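Local coordinates for protein allergen Bos d 2 (Bos taurus, PDB 4WFV) that probably carries pheromones or other small odorant molecules, as a secreted lipocalin that is also a major cow dander allergen, at residues Ala23-Lys28 with Arg109-Thr114; Pro34-Tyr39 with Asn144-Ile149. One frame throughout, in Å; residues are numbered along the deposited sequence.

Overall arrangement
Both contacts hold the loop from strand 17-23 to strand 38-45 of the lipocalin barrel, which probably lies at the open end of the ligand-binding calyx, as in other lipocalins. Interaction 1 sets residues 23-28 against strand 110-118; interaction 2 sets residues 34-39 against the C-terminal segment around strand 146-147. Their centres lie about 11 Å apart. Two probable hydrogen bonds tie them together, Lys28 O to Leu35 N and Ala23 O to Asn144 ND2, each 2.9 Å long, while Met113 CE packs 3.6 Å from Leu35 O. Interaction 2 is the deeper, its centre about 8 Å from that of the chain, against about 12 Å for interaction 1.

Interaction 1: residues Ala23-Lys28 with Arg109-Thr114; sequences ADNKDK and RITKMT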
# COMPACT_ATOMS: atom_id res chain seq x y z
N ALA A 23 -8.51 3.84 4.99
CA ALA A 23 -8.53 5.18 4.40
C ALA A 23 -9.56 6.04 5.09
O ALA A 23 -10.53 5.52 5.63
CB ALA A 23 -8.87 5.10 2.89
N ASP A 24 -9.35 7.36 5.06
CA ASP A 24 -10.37 8.24 5.62
C ASP A 24 -11.58 8.32 4.69
O ASP A 24 -12.71 8.43 5.16
CB ASP A 24 -9.80 9.61 6.04
CG ASP A 24 -9.06 10.35 4.93
OD1 ASP A 24 -8.99 9.88 3.78
OD2 ASP A 24 -8.58 11.46 5.22
N ASN A 25 -11.34 8.24 3.38
CA ASN A 25 -12.43 8.13 2.41
C ASN A 25 -12.60 6.67 2.00
O ASN A 25 -11.92 6.19 1.10
CB ASN A 25 -12.13 8.98 1.17
CG ASN A 25 -12.12 10.46 1.49
OD1 ASN A 25 -12.93 10.94 2.28
ND2 ASN A 25 -11.20 11.19 0.88
N LYS A 26 -13.50 5.97 2.69
CA LYS A 26 -13.60 4.53 2.52
C LYS A 26 -13.91 4.11 1.08
O LYS A 26 -13.47 3.05 0.64
CB LYS A 26 -14.63 3.93 3.48
CG LYS A 26 -14.74 2.41 3.39
CD LYS A 26 -15.62 1.83 4.50
CE LYS A 26 -17.08 2.17 4.29
NZ LYS A 26 -17.94 1.49 5.31
N ASP A 27 -14.66 4.94 0.36
CA ASP A 27 -15.08 4.57 -0.99
C ASP A 27 -13.89 4.31 -1.92
O ASP A 27 -14.03 3.57 -2.88
CB ASP A 27 -16.00 5.64 -1.60
CG ASP A 27 -15.33 6.98 -1.71
OD1 ASP A 27 -15.15 7.64 -0.67
OD2 ASP A 27 -14.97 7.38 -2.84
N LYS A 28 -12.74 4.90 -1.62
CA LYS A 28 -11.55 4.69 -2.45
C LYS A 28 -10.99 3.28 -2.36
O LYS A 28 -10.31 2.83 -3.28
CB LYS A 28 -10.44 5.67 -2.07
CG LYS A 28 -10.76 7.13 -2.38
CD LYS A 28 -10.78 7.38 -3.88
CE LYS A 28 -11.00 8.86 -4.20
NZ LYS A 28 -10.92 9.12 -5.68
N ARG A 109 -10.93 15.50 -3.77
CA ARG A 109 -10.66 15.13 -2.39
C ARG A 109 -9.22 14.69 -2.22
O ARG A 109 -8.60 14.15 -3.14
CB ARG A 109 -11.57 13.99 -1.96
CG ARG A 109 -13.02 14.40 -1.76
CD ARG A 109 -13.86 13.20 -1.32
NE ARG A 109 -13.93 12.19 -2.36
CZ ARG A 109 -14.28 10.92 -2.16
NH1 ARG A 109 -14.61 10.51 -0.95
NH2 ARG A 109 -14.29 10.08 -3.19
N ILE A 110 -8.70 14.95 -1.03
CA ILE A 110 -7.47 14.31 -0.57
C ILE A 110 -7.86 13.11 0.26
O ILE A 110 -8.69 13.22 1.16
CB ILE A 110 -6.64 15.25 0.31
CG1 ILE A 110 -6.23 16.47 -0.52
CG2 ILE A 110 -5.39 14.53 0.81
CD1 ILE A 110 -5.69 17.62 0.30
N THR A 111 -7.28 11.95 -0.06
CA THR A 111 -7.52 10.73 0.69
C THR A 111 -6.24 10.32 1.38
O THR A 111 -5.17 10.24 0.76
CB THR A 111 -7.98 9.61 -0.24
OG1 THR A 111 -9.23 9.98 -0.84
CG2 THR A 111 -8.17 8.29 0.53
N LYS A 112 -6.34 10.09 2.68
CA LYS A 112 -5.23 9.58 3.47
C LYS A 112 -5.47 8.11 3.71
O LYS A 112 -6.52 7.72 4.18
CB LYS A 112 -5.17 10.33 4.80
CG LYS A 112 -4.89 11.83 4.63
CD LYS A 112 -5.42 12.63 5.82
CE LYS A 112 -4.88 12.14 7.15
NZ LYS A 112 -3.44 12.44 7.32
N MET A 113 -4.50 7.28 3.34
CA MET A 113 -4.69 5.83 3.46
C MET A 113 -3.40 5.10 3.80
O MET A 113 -2.30 5.63 3.67
CB MET A 113 -5.32 5.26 2.18
CG MET A 113 -4.43 5.30 0.98
SD MET A 113 -5.16 4.46 -0.44
CE MET A 113 -4.93 2.74 -0.05
N THR A 114 -3.57 3.88 4.28
CA THR A 114 -2.42 3.01 4.47
C THR A 114 -2.69 1.66 3.86
O THR A 114 -3.84 1.30 3.61
CB THR A 114 -2.11 2.78 5.96
OG1 THR A 114 -3.25 2.17 6.59
CG2 THR A 114 -1.71 4.09 6.67
O HOH W 1 -8.10 13.48 3.74
O HOH W 2 -15.77 12.01 1.22
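Arg109 meets Asp27 end-on: NH1 lies 2.9 Å from Asp27 OD1 and NH2 2.8 Å from Asp27 OD2. Each nitrogen thus serves one oxygen, and the 13° between carboxylate and guanidinium planes lets both bonds of this salt bridge run nearly in plane; a bend at chi3 of Arg109 brings its flat end round. Beside this pair, Asn25 ND2 reaches Thr111 OG1 at 2.9 Å, almost straight (175°) and in the amide plane, while a water links Asn25 OD1 to Arg109 NH1. Asp24 folds back over the strand, CG lying between backbone N and carbonyl carbon (chi1 55°). OD1 thereby accepts from Lys112 N at 2.9 Å, met from above the carboxylate plane, and Asp24 N returns a bond to Lys112 O. A water joins Asp24 OD2 to Ile110 O. Lys28 CG passes 3.6 Å from Thr111 OG1, and its ammonium pairs with Asp106, which probably offsets the nearby Arg109 charge. Ala23 and Met113 form an antiparallel non-hydrogen-bonded pair, with CB atoms 3.6 Å apart. The contact thus carries the end of strand 17-23 alongside strand 110-118, whose other neighbour is strand 97-105 and whose Thr114 OG1 bonds Asn135 OD1 and Tyr131 OH of helix 125-137.

Interaction 2: residues Pro34-Tyr39 with Asn144-Ile149; sequences PLRNYY and NIENLI
Over the centre of one face of the Arg36 guanidinium sits Leu148 CD1, 3.5 Å above the plane. The edge is polar: Tyr38 OH accepts from Arg36 NE at 2.9 Å, in the guanidinium plane, and Glu146 OE1 lies 2.9 Å from Arg36 NH1. That salt bridge is bent (153°) and reaches OE1 on its anti side, with the guanidinium and carboxylate planes turned 68° apart. A water joins Arg36 NH2 to the same oxygen, Glu146 OE1, giving a second, indirect link. Bonds from NH1 to Ile29 O and from NH2 to Thr151 OG1 help fix the rotation of the group.

Arg36 gets this far because its chain runs straight out to NE, with CG anti to the backbone N (chi1 -165°). Leu148 lies alongside, pointing the other way, its CD2 3.7 Å from Arg36 CG, so apolar contact continues down the arginine stem. The Tyr38 ring presents its edge to the backbone of the other segment, CE1 standing 3.3 Å from Leu148 O, and its hydroxyl also hydrogen-bonds Thr151 OG1.

Across this contact the end of the loop leading into strand 38-45, with Tyr38 of that strand, meets the segment containing strand 146-147. That short strand adds to the sheet beside strand 17-23, an arrangement characteristic of the lipocalin fold, in which the C-terminal strand follows the helix and pairs with the first barrel strand.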
# COMPACT_ATOMS: atom_id res chain seq x y z
N PRO A 34 -10.77 2.55 -6.75
CA PRO A 34 -9.53 2.82 -7.50
C PRO A 34 -8.26 2.51 -6.71
O PRO A 34 -7.25 2.11 -7.31
CB PRO A 34 -9.63 4.32 -7.81
CG PRO A 34 -10.61 4.86 -6.78
CD PRO A 34 -11.59 3.76 -6.56
N LEU A 35 -8.29 2.68 -5.40
CA LEU A 35 -7.09 2.49 -4.58
C LEU A 35 -7.12 1.20 -3.80
O LEU A 35 -6.39 1.05 -2.83
CB LEU A 35 -6.89 3.67 -3.61
CG LEU A 35 -6.97 5.03 -4.30
CD1 LEU A 35 -6.73 6.18 -3.29
CD2 LEU A 35 -6.00 5.10 -5.47
N ARG A 36 -7.96 0.26 -4.23
CA ARG A 36 -7.88 -1.11 -3.73
C ARG A 36 -7.04 -1.92 -4.71
O ARG A 36 -7.50 -2.28 -5.79
CB ARG A 36 -9.27 -1.72 -3.59
CG ARG A 36 -9.30 -2.98 -2.74
CD ARG A 36 -10.69 -3.57 -2.76
NE ARG A 36 -10.86 -4.79 -1.98
CZ ARG A 36 -11.37 -4.84 -0.75
NH1 ARG A 36 -11.71 -3.72 -0.11
NH2 ARG A 36 -11.52 -6.00 -0.14
N ASN A 37 -5.79 -2.14 -4.34
CA ASN A 37 -4.80 -2.67 -5.27
C ASN A 37 -4.15 -3.90 -4.67
O ASN A 37 -3.62 -3.85 -3.55
CB ASN A 37 -3.76 -1.59 -5.58
CG ASN A 37 -4.40 -0.27 -5.98
OD1 ASN A 37 -4.01 0.80 -5.50
ND2 ASN A 37 -5.40 -0.33 -6.86
N TYR A 38 -4.19 -5.00 -5.41
CA TYR A 38 -3.71 -6.28 -4.90
C TYR A 38 -2.25 -6.49 -5.27
O TYR A 38 -1.92 -6.99 -6.36
CB TYR A 38 -4.60 -7.42 -5.40
CG TYR A 38 -6.05 -7.27 -4.98
CD1 TYR A 38 -6.47 -7.60 -3.69
CD2 TYR A 38 -7.01 -6.81 -5.87
CE1 TYR A 38 -7.81 -7.47 -3.30
CE2 TYR A 38 -8.35 -6.68 -5.50
CZ TYR A 38 -8.73 -7.01 -4.21
OH TYR A 38 -10.05 -6.89 -3.83
N TYR A 39 -1.37 -6.11 -4.34
CA TYR A 39 0.07 -6.18 -4.54
C TYR A 39 0.54 -7.57 -4.91
O TYR A 39 0.00 -8.56 -4.42
CB TYR A 39 0.79 -5.78 -3.25
CG TYR A 39 0.95 -4.29 -3.06
CD1 TYR A 39 -0.13 -3.48 -2.72
CD2 TYR A 39 2.19 -3.68 -3.22
CE1 TYR A 39 0.01 -2.12 -2.54
CE2 TYR A 39 2.35 -2.31 -3.04
CZ TYR A 39 1.26 -1.53 -2.70
OH TYR A 39 1.44 -0.17 -2.53
N ASN A 144 -12.20 2.11 9.31
CA ASN A 144 -12.29 1.92 7.86
C ASN A 144 -11.32 0.88 7.30
O ASN A 144 -11.10 0.82 6.10
CB ASN A 144 -12.12 3.25 7.12
CG ASN A 144 -13.34 4.14 7.24
OD1 ASN A 144 -14.39 3.72 7.74
ND2 ASN A 144 -13.22 5.38 6.78
N ILE A 145 -10.76 0.04 8.17
CA ILE A 145 -9.90 -1.03 7.68
C ILE A 145 -10.71 -2.02 6.85
O ILE A 145 -11.83 -2.40 7.22
CB ILE A 145 -9.20 -1.78 8.83
CG1 ILE A 145 -8.13 -0.91 9.47
CG2 ILE A 145 -8.57 -3.07 8.30
CD1 ILE A 145 -7.52 -1.51 10.75
N GLU A 146 -10.13 -2.42 5.71
CA GLU A 146 -10.68 -3.45 4.83
C GLU A 146 -9.67 -4.59 4.80
O GLU A 146 -8.46 -4.34 4.71
CB GLU A 146 -10.84 -2.90 3.39
CG GLU A 146 -11.90 -1.81 3.22
CD GLU A 146 -13.29 -2.38 3.00
OE1 GLU A 146 -13.45 -3.30 2.18
OE2 GLU A 146 -14.25 -1.89 3.65
N ASN A 147 -10.14 -5.83 4.91
CA ASN A 147 -9.25 -6.97 4.68
C ASN A 147 -9.27 -7.30 3.20
O ASN A 147 -10.27 -7.79 2.67
CB ASN A 147 -9.65 -8.19 5.52
CG ASN A 147 -8.69 -9.35 5.32
OD1 ASN A 147 -8.36 -9.72 4.19
ND2 ASN A 147 -8.22 -9.94 6.42
N LEU A 148 -8.19 -6.97 2.52
CA LEU A 148 -8.10 -7.16 1.09
C LEU A 148 -7.75 -8.58 0.67
O LEU A 148 -8.21 -9.04 -0.37
CB LEU A 148 -7.07 -6.20 0.49
CG LEU A 148 -7.63 -4.86 -0.01
CD1 LEU A 148 -8.37 -4.12 1.12
CD2 LEU A 148 -6.51 -3.99 -0.56
N ILE A 149 -6.94 -9.28 1.45
CA ILE A 149 -6.56 -10.61 1.01
C ILE A 149 -7.78 -11.54 0.91
O ILE A 149 -7.83 -12.41 0.04
CB ILE A 149 -5.40 -11.21 1.83
CG1 ILE A 149 -4.98 -12.54 1.19
CG2 ILE A 149 -5.79 -11.42 3.29
CD1 ILE A 149 -3.64 -13.03 1.63
O HOH W 3 -13.40 -6.07 2.11